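Local coordinates for YesW protein (Bacillus subtilis, PDB 2ZUX) that cleaves the rhamnogalacturonan backbone of plant cell-wall pectin from within by elimination, acting as a secreted family 11 polysaccharide lyase that requires calcium or manganese, at residues A[151-156]-A[166-171]; A[170-175]-A[195-200]. All coordinates share one frame; numbering follows the deposited sequence.

Contact 1. Residues A[151-156]-A[166-171]. With RAM (alpha-L-rhamnopyranose), chain O.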
loop_
_atom_site.group_PDB
_atom_site.type_symbol
_atom_site.label_atom_id
_atom_site.label_comp_id
_atom_site.label_asym_id
_atom_site.label_seq_id
_atom_site.Cartn_x
_atom_site.Cartn_y
_atom_site.Cartn_z
ATOM N N VAL A 151 -20.624 -0.699 1.011
ATOM C CA VAL A 151 -19.208 -1.014 1.183
ATOM C C VAL A 151 -19.004 -1.450 2.630
ATOM O O VAL A 151 -19.440 -0.768 3.562
ATOM C CB VAL A 151 -18.334 0.209 0.870
ATOM C CG1 VAL A 151 -16.836 -0.106 1.034
ATOM C CG2 VAL A 151 -18.625 0.718 -0.531
ATOM N N LEU A 152 -18.377 -2.607 2.808
ATOM C CA LEU A 152 -18.116 -3.154 4.135
ATOM C C LEU A 152 -16.619 -3.228 4.353
ATOM O O LEU A 152 -15.879 -3.579 3.432
ATOM C CB LEU A 152 -18.730 -4.552 4.258
ATOM C CG LEU A 152 -20.188 -4.654 3.784
ATOM C CD1 LEU A 152 -20.624 -6.082 3.678
ATOM C CD2 LEU A 152 -21.112 -3.895 4.710
ATOM N N ILE A 153 -16.188 -2.896 5.567
ATOM C CA ILE A 153 -14.781 -2.960 5.958
ATOM C C ILE A 153 -14.706 -3.840 7.192
ATOM O O ILE A 153 -15.388 -3.571 8.190
ATOM C CB ILE A 153 -14.209 -1.562 6.350
ATOM C CG1 ILE A 153 -14.517 -0.480 5.297
ATOM C CG2 ILE A 153 -12.720 -1.675 6.710
ATOM C CD1 ILE A 153 -13.844 -0.684 3.972
ATOM N N ASP A 154 -13.881 -4.886 7.120
ATOM C CA ASP A 154 -13.700 -5.812 8.244
ATOM C C ASP A 154 -12.283 -5.751 8.785
ATOM O O ASP A 154 -11.352 -5.402 8.062
ATOM C CB ASP A 154 -13.911 -7.262 7.796
ATOM C CG ASP A 154 -15.346 -7.605 7.462
ATOM O OD1 ASP A 154 -16.254 -6.759 7.567
ATOM O OD2 ASP A 154 -15.568 -8.776 7.085
ATOM N N ALA A 155 -12.117 -6.155 10.043
ATOM C CA ALA A 155 -10.789 -6.429 10.596
ATOM C C ALA A 155 -10.687 -7.890 10.982
ATOM O O ALA A 155 -11.572 -8.410 11.669
ATOM C CB ALA A 155 -10.513 -5.560 11.799
ATOM N N TYR A 156 -9.599 -8.531 10.554
ATOM C CA TYR A 156 -9.303 -9.923 10.921
ATOM C C TYR A 156 -7.933 -10.047 11.563
ATOM O O TYR A 156 -6.957 -9.444 11.105
ATOM C CB TYR A 156 -9.323 -10.835 9.688
ATOM C CG TYR A 156 -10.679 -10.964 9.066
ATOM C CD1 TYR A 156 -11.557 -11.965 9.479
ATOM C CD2 TYR A 156 -11.097 -10.082 8.066
ATOM C CE1 TYR A 156 -12.819 -12.076 8.926
ATOM C CE2 TYR A 156 -12.353 -10.185 7.512
ATOM C CZ TYR A 156 -13.206 -11.191 7.940
ATOM O OH TYR A 156 -14.463 -11.291 7.388
ATOM N N ILE A 166 -17.500 -2.676 9.709
ATOM C CA ILE A 166 -18.097 -1.359 9.516
ATOM C C ILE A 166 -18.874 -1.400 8.206
ATOM O O ILE A 166 -18.362 -1.882 7.192
ATOM C CB ILE A 166 -17.005 -0.260 9.449
ATOM C CG1 ILE A 166 -16.343 -0.094 10.816
ATOM C CG2 ILE A 166 -17.569 1.087 8.929
ATOM C CD1 ILE A 166 -15.127 0.808 10.808
ATOM N N ASN A 167 -20.112 -0.916 8.234
ATOM C CA ASN A 167 -20.911 -0.805 7.028
ATOM C C ASN A 167 -21.030 0.671 6.669
ATOM O O ASN A 167 -21.664 1.437 7.394
ATOM C CB ASN A 167 -22.299 -1.423 7.239
ATOM C CG ASN A 167 -23.141 -1.391 5.978
ATOM O OD1 ASN A 167 -22.951 -0.530 5.117
ATOM N ND2 ASN A 167 -24.064 -2.333 5.851
ATOM N N LEU A 168 -20.412 1.082 5.564
ATOM C CA LEU A 168 -20.377 2.512 5.248
ATOM C C LEU A 168 -21.749 3.069 4.866
ATOM O O LEU A 168 -21.977 4.273 4.972
ATOM C CB LEU A 168 -19.319 2.818 4.185
ATOM C CG LEU A 168 -17.892 2.766 4.749
ATOM C CD1 LEU A 168 -16.890 2.591 3.645
ATOM C CD2 LEU A 168 -17.567 4.022 5.554
ATOM N N GLY A 169 -22.652 2.188 4.444
ATOM C CA GLY A 169 -24.063 2.524 4.288
ATOM C C GLY A 169 -24.405 3.130 2.940
ATOM O O GLY A 169 -23.545 3.315 2.071
ATOM N N LYS A 170 -25.686 3.447 2.767
ATOM C CA LYS A 170 -26.224 3.851 1.468
ATOM C C LYS A 170 -25.672 5.168 0.928
ATOM O O LYS A 170 -25.798 5.435 -0.270
ATOM C CB LYS A 170 -27.751 3.935 1.536
ATOM C CG LYS A 170 -28.266 5.027 2.469
ATOM C CD LYS A 170 -29.786 5.138 2.465
ATOM C CE LYS A 170 -30.465 3.858 2.933
ATOM N NZ LYS A 170 -30.196 3.570 4.367
ATOM N N ASN A 171 -25.081 5.991 1.793
ATOM C CA ASN A 171 -24.593 7.300 1.365
ATOM C C ASN A 171 -23.112 7.321 0.994
ATOM O O ASN A 171 -22.551 8.386 0.758
ATOM C CB ASN A 171 -24.949 8.385 2.375
ATOM C CG ASN A 171 -26.442 8.540 2.545
ATOM O OD1 ASN A 171 -26.957 8.504 3.668
ATOM N ND2 ASN A 171 -27.155 8.682 1.437
HETATM C C1 RAM O . -28.376 -0.677 2.315
HETATM C C2 RAM O . -29.848 -0.539 2.697
HETATM C C3 RAM O . -30.616 0.172 1.584
HETATM C C4 RAM O . -30.352 -0.475 0.224
HETATM C C5 RAM O . -28.846 -0.561 -0.043
HETATM C C6 RAM O . -28.530 -1.272 -1.356
HETATM O O1 RAM O . -27.750 0.589 2.357
HETATM O O2 RAM O . -30.385 -1.828 2.911
HETATM O O3 RAM O . -31.999 0.142 1.862
HETATM O O4 RAM O . -31.018 0.256 -0.787
HETATM O O5 RAM O . -28.226 -1.259 1.025
HETATM O O HOH W 1 -21.258 1.985 1.442
#

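Contact 2. Residues A[170-175]-A[195-200]. With RAM (alpha-L-rhamnopyranose), chain O.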
loop_
_atom_site.group_PDB
_atom_site.type_symbol
_atom_site.label_atom_id
_atom_site.label_comp_id
_atom_site.label_asym_id
_atom_site.label_seq_id
_atom_site.Cartn_x
_atom_site.Cartn_y
_atom_site.Cartn_z
ATOM N N LYS A 170 -25.686 3.447 2.767
ATOM C CA LYS A 170 -26.224 3.851 1.468
ATOM C C LYS A 170 -25.672 5.168 0.928
ATOM O O LYS A 170 -25.798 5.435 -0.270
ATOM C CB LYS A 170 -27.751 3.935 1.536
ATOM C CG LYS A 170 -28.266 5.027 2.469
ATOM C CD LYS A 170 -29.786 5.138 2.465
ATOM C CE LYS A 170 -30.465 3.858 2.933
ATOM N NZ LYS A 170 -30.196 3.570 4.367
ATOM N N ASN A 171 -25.081 5.991 1.793
ATOM C CA ASN A 171 -24.593 7.300 1.365
ATOM C C ASN A 171 -23.112 7.321 0.994
ATOM O O ASN A 171 -22.551 8.386 0.758
ATOM C CB ASN A 171 -24.949 8.385 2.375
ATOM C CG ASN A 171 -26.442 8.540 2.545
ATOM O OD1 ASN A 171 -26.957 8.504 3.668
ATOM N ND2 ASN A 171 -27.155 8.682 1.437
ATOM N N ILE A 172 -22.508 6.139 0.906
ATOM C CA ILE A 172 -21.150 6.004 0.399
ATOM C C ILE A 172 -21.194 5.041 -0.781
ATOM O O ILE A 172 -21.401 3.831 -0.603
ATOM C CB ILE A 172 -20.170 5.488 1.496
ATOM C CG1 ILE A 172 -20.009 6.511 2.636
ATOM C CG2 ILE A 172 -18.812 5.120 0.879
ATOM C CD1 ILE A 172 -19.393 7.863 2.246
ATOM N N ARG A 173 -21.001 5.575 -1.985
ATOM C CA ARG A 173 -21.049 4.758 -3.195
ATOM C C ARG A 173 -19.852 3.804 -3.264
ATOM O O ARG A 173 -18.759 4.143 -2.815
ATOM C CB ARG A 173 -21.070 5.663 -4.429
ATOM C CG ARG A 173 -21.645 5.014 -5.668
ATOM C CD ARG A 173 -21.497 5.920 -6.864
ATOM N NE ARG A 173 -22.383 5.502 -7.945
ATOM C CZ ARG A 173 -22.093 5.588 -9.238
ATOM N NH1 ARG A 173 -20.926 6.082 -9.649
ATOM N NH2 ARG A 173 -22.984 5.170 -10.126
ATOM N N ALA A 174 -20.071 2.602 -3.796
ATOM C CA ALA A 174 -18.996 1.627 -4.000
ATOM C C ALA A 174 -18.284 1.815 -5.329
ATOM O O ALA A 174 -18.925 1.985 -6.367
ATOM C CB ALA A 174 -19.548 0.213 -3.933
ATOM N N GLY A 175 -16.956 1.747 -5.301
ATOM C CA GLY A 175 -16.145 1.829 -6.515
ATOM C C GLY A 175 -14.727 2.216 -6.134
ATOM O O GLY A 175 -14.483 2.692 -5.022
ATOM N N ALA A 195 -9.168 5.264 9.460
ATOM C CA ALA A 195 -9.809 6.532 9.122
ATOM C C ALA A 195 -10.279 6.520 7.685
ATOM O O ALA A 195 -9.566 6.048 6.796
ATOM C CB ALA A 195 -8.856 7.697 9.339
ATOM N N MET A 196 -11.469 7.065 7.451
ATOM C CA MET A 196 -12.010 7.140 6.094
ATOM C C MET A 196 -13.188 8.092 6.067
ATOM O O MET A 196 -13.720 8.478 7.110
ATOM C CB MET A 196 -12.434 5.751 5.587
ATOM C CG MET A 196 -13.603 5.144 6.342
ATOM S SD MET A 196 -13.730 3.380 6.018
ATOM C CE MET A 196 -12.624 2.792 7.260
ATOM N N LYS A 197 -13.598 8.445 4.855
ATOM C CA LYS A 197 -14.786 9.252 4.629
ATOM C C LYS A 197 -16.035 8.423 4.917
ATOM O O LYS A 197 -16.136 7.269 4.513
ATOM C CB LYS A 197 -14.778 9.756 3.185
ATOM C CG LYS A 197 -15.904 10.708 2.822
ATOM C CD LYS A 197 -15.591 11.329 1.462
ATOM C CE LYS A 197 -16.609 12.373 1.043
ATOM N NZ LYS A 197 -17.910 11.754 0.659
ATOM N N THR A 198 -16.962 9.022 5.659
ATOM C CA THR A 198 -18.191 8.360 6.096
ATOM C C THR A 198 -19.362 9.295 5.817
ATOM O O THR A 198 -19.179 10.410 5.324
ATOM C CB THR A 198 -18.123 8.034 7.603
ATOM O OG1 THR A 198 -17.953 9.260 8.320
ATOM C CG2 THR A 198 -16.954 7.090 7.907
ATOM N N ALA A 199 -20.567 8.846 6.140
ATOM C CA ALA A 199 -21.757 9.629 5.867
ATOM C C ALA A 199 -22.842 9.301 6.875
ATOM O O ALA A 199 -22.701 8.385 7.691
ATOM C CB ALA A 199 -22.251 9.354 4.453
ATOM N N ASP A 200 -23.941 10.042 6.810
ATOM C CA ASP A 200 -25.135 9.656 7.553
ATOM C C ASP A 200 -25.440 8.213 7.191
ATOM O O ASP A 200 -25.419 7.832 6.017
ATOM C CB ASP A 200 -26.321 10.525 7.134
ATOM C CG ASP A 200 -26.169 11.964 7.563
ATOM O OD1 ASP A 200 -25.832 12.208 8.739
ATOM O OD2 ASP A 200 -26.387 12.850 6.707
HETATM C C1 RAM O . -28.376 -0.677 2.315
HETATM C C2 RAM O . -29.848 -0.539 2.697
HETATM C C3 RAM O . -30.616 0.172 1.584
HETATM C C4 RAM O . -30.352 -0.475 0.224
HETATM C C5 RAM O . -28.846 -0.561 -0.043
HETATM C C6 RAM O . -28.530 -1.272 -1.356
HETATM O O1 RAM O . -27.750 0.589 2.357
HETATM O O2 RAM O . -30.385 -1.828 2.911
HETATM O O3 RAM O . -31.999 0.142 1.862
HETATM O O4 RAM O . -31.018 0.256 -0.787
HETATM O O5 RAM O . -28.226 -1.259 1.025
HETATM O O HOH W 2 -24.126 5.904 4.479
#

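Contact 1. Residues A[151-156]-A[166-171]
I153 and I166 face each other as a hydrogen-bonded antiparallel pair, their backbones joined both ways: I166 N donates a hydrogen bond to I153 O at 2.8 Å, and I153 N donates one to I166 O. Two residues on from I166, L168 N bonds to V151 O at 2.9 Å, almost straight along the C=O axis. Between these rungs L152 and N167 form a non-hydrogen-bonded pair, and L152 CA sends a CA-H...O contact to I166 O at 3.3 Å. A water carries the ladder one step further, accepting from V151 N and donating to G169 O.

The apolar contacts fall on both faces of this hairpin. On the face of I153 and I166, L168 CD1 meets V151 CG1 at 3.8 Å; that methyl comes within range because V151 holds CG1 anti to its backbone N (chi1 -180°). I153 CG1 lies a little farther from the same leucine methyl. On the other face L152 CD2 presses against the amide of N167, 3.5 Å from its CG.

Polar side-chain bonds gather at N167. Its ND2 reaches D150 OD2, while its OD1 takes a weak bond from G169 N at 2.8 Å. A leucine in place of N167 would probably leave D150 without this amide partner and the turn at G169 without its side-chain acceptor.

D150 also hydrogen-bonds the bound rhamnose through OD1, and K170, a carbohydrate-binding residue, brings its CB to 3.4 Å from the sugar's O1. The chemistry is consistent with a second-shell role for N167, in which its amide probably steadies D150 OD2 while OD1 of the same carboxylate bonds the sugar.

Contact 2. Residues A[170-175]-A[195-200]
The side chain of I172 points toward residues 197-199 and touches them with its terminal methyl. I172 CD1 lies 3.8 Å from T198 C, resting on the backbone there. The same I172 CD1 is 3.9 Å from A199 CB, so it also meets the methyl of A199. With CG1 anti to the carbonyl carbon (chi1 -66°), a chi2 of -63° turns I172 CD1 toward A199. A199 CB is shared, for N171 CB approaches it from the neighbouring residue at 3.5 Å. The methyl of A199 thus sits against two consecutive residues of the loop.

Beside this apolar patch a water ties the two backbones together, accepting from N171 N at 2.9 Å and donating to D200 O at 2.8 Å.

The next shell holds residues 197-200 in place. D200 OD1 is hydrogen-bonded to Y230 OH and to N212 N, A199 N bonds to T202 OG1, and K197 NZ makes a salt bridge with E229. On the loop side, the guanidinium of R173 is bonded to G146 O, Q144 O and Y178 OH, and its NE to G222 O, which holds the chain just beyond I172.

Farther out, the loop 170-175 leaves strand 162-167 of the five-stranded sheet on its way to strand 182-184, the edge strand of the next sheet. Strand 193-198, which it meets, lies between 182-184 and 230-235 in that four-stranded antiparallel sheet, so the connection between two sheets of the propeller folds back onto the second of them.

Overall arrangement
Contacts 1 and 2 follow one another along the chain, share K170 and N171, and have centres about 8 Å apart. Contact 1 belongs to the hairpin 152-156/162-167, at the edge of a five-stranded antiparallel sheet; contact 2 lies where the chain leaving that hairpin meets strand 193-198 of the next, four-stranded sheet. The two touch directly: L168 CD2 packs on K197 O, M196 SD and T198 CG2, and V151 CG2 on A174 CB. Together they join two successive sheets of the beta-propeller domain. The shared loop carries K170 beside a rhamnose, at a site to which D150 and R218 also contribute hydrogen bonds, consistent with this sugar-binding surface lying between neighbouring sheets.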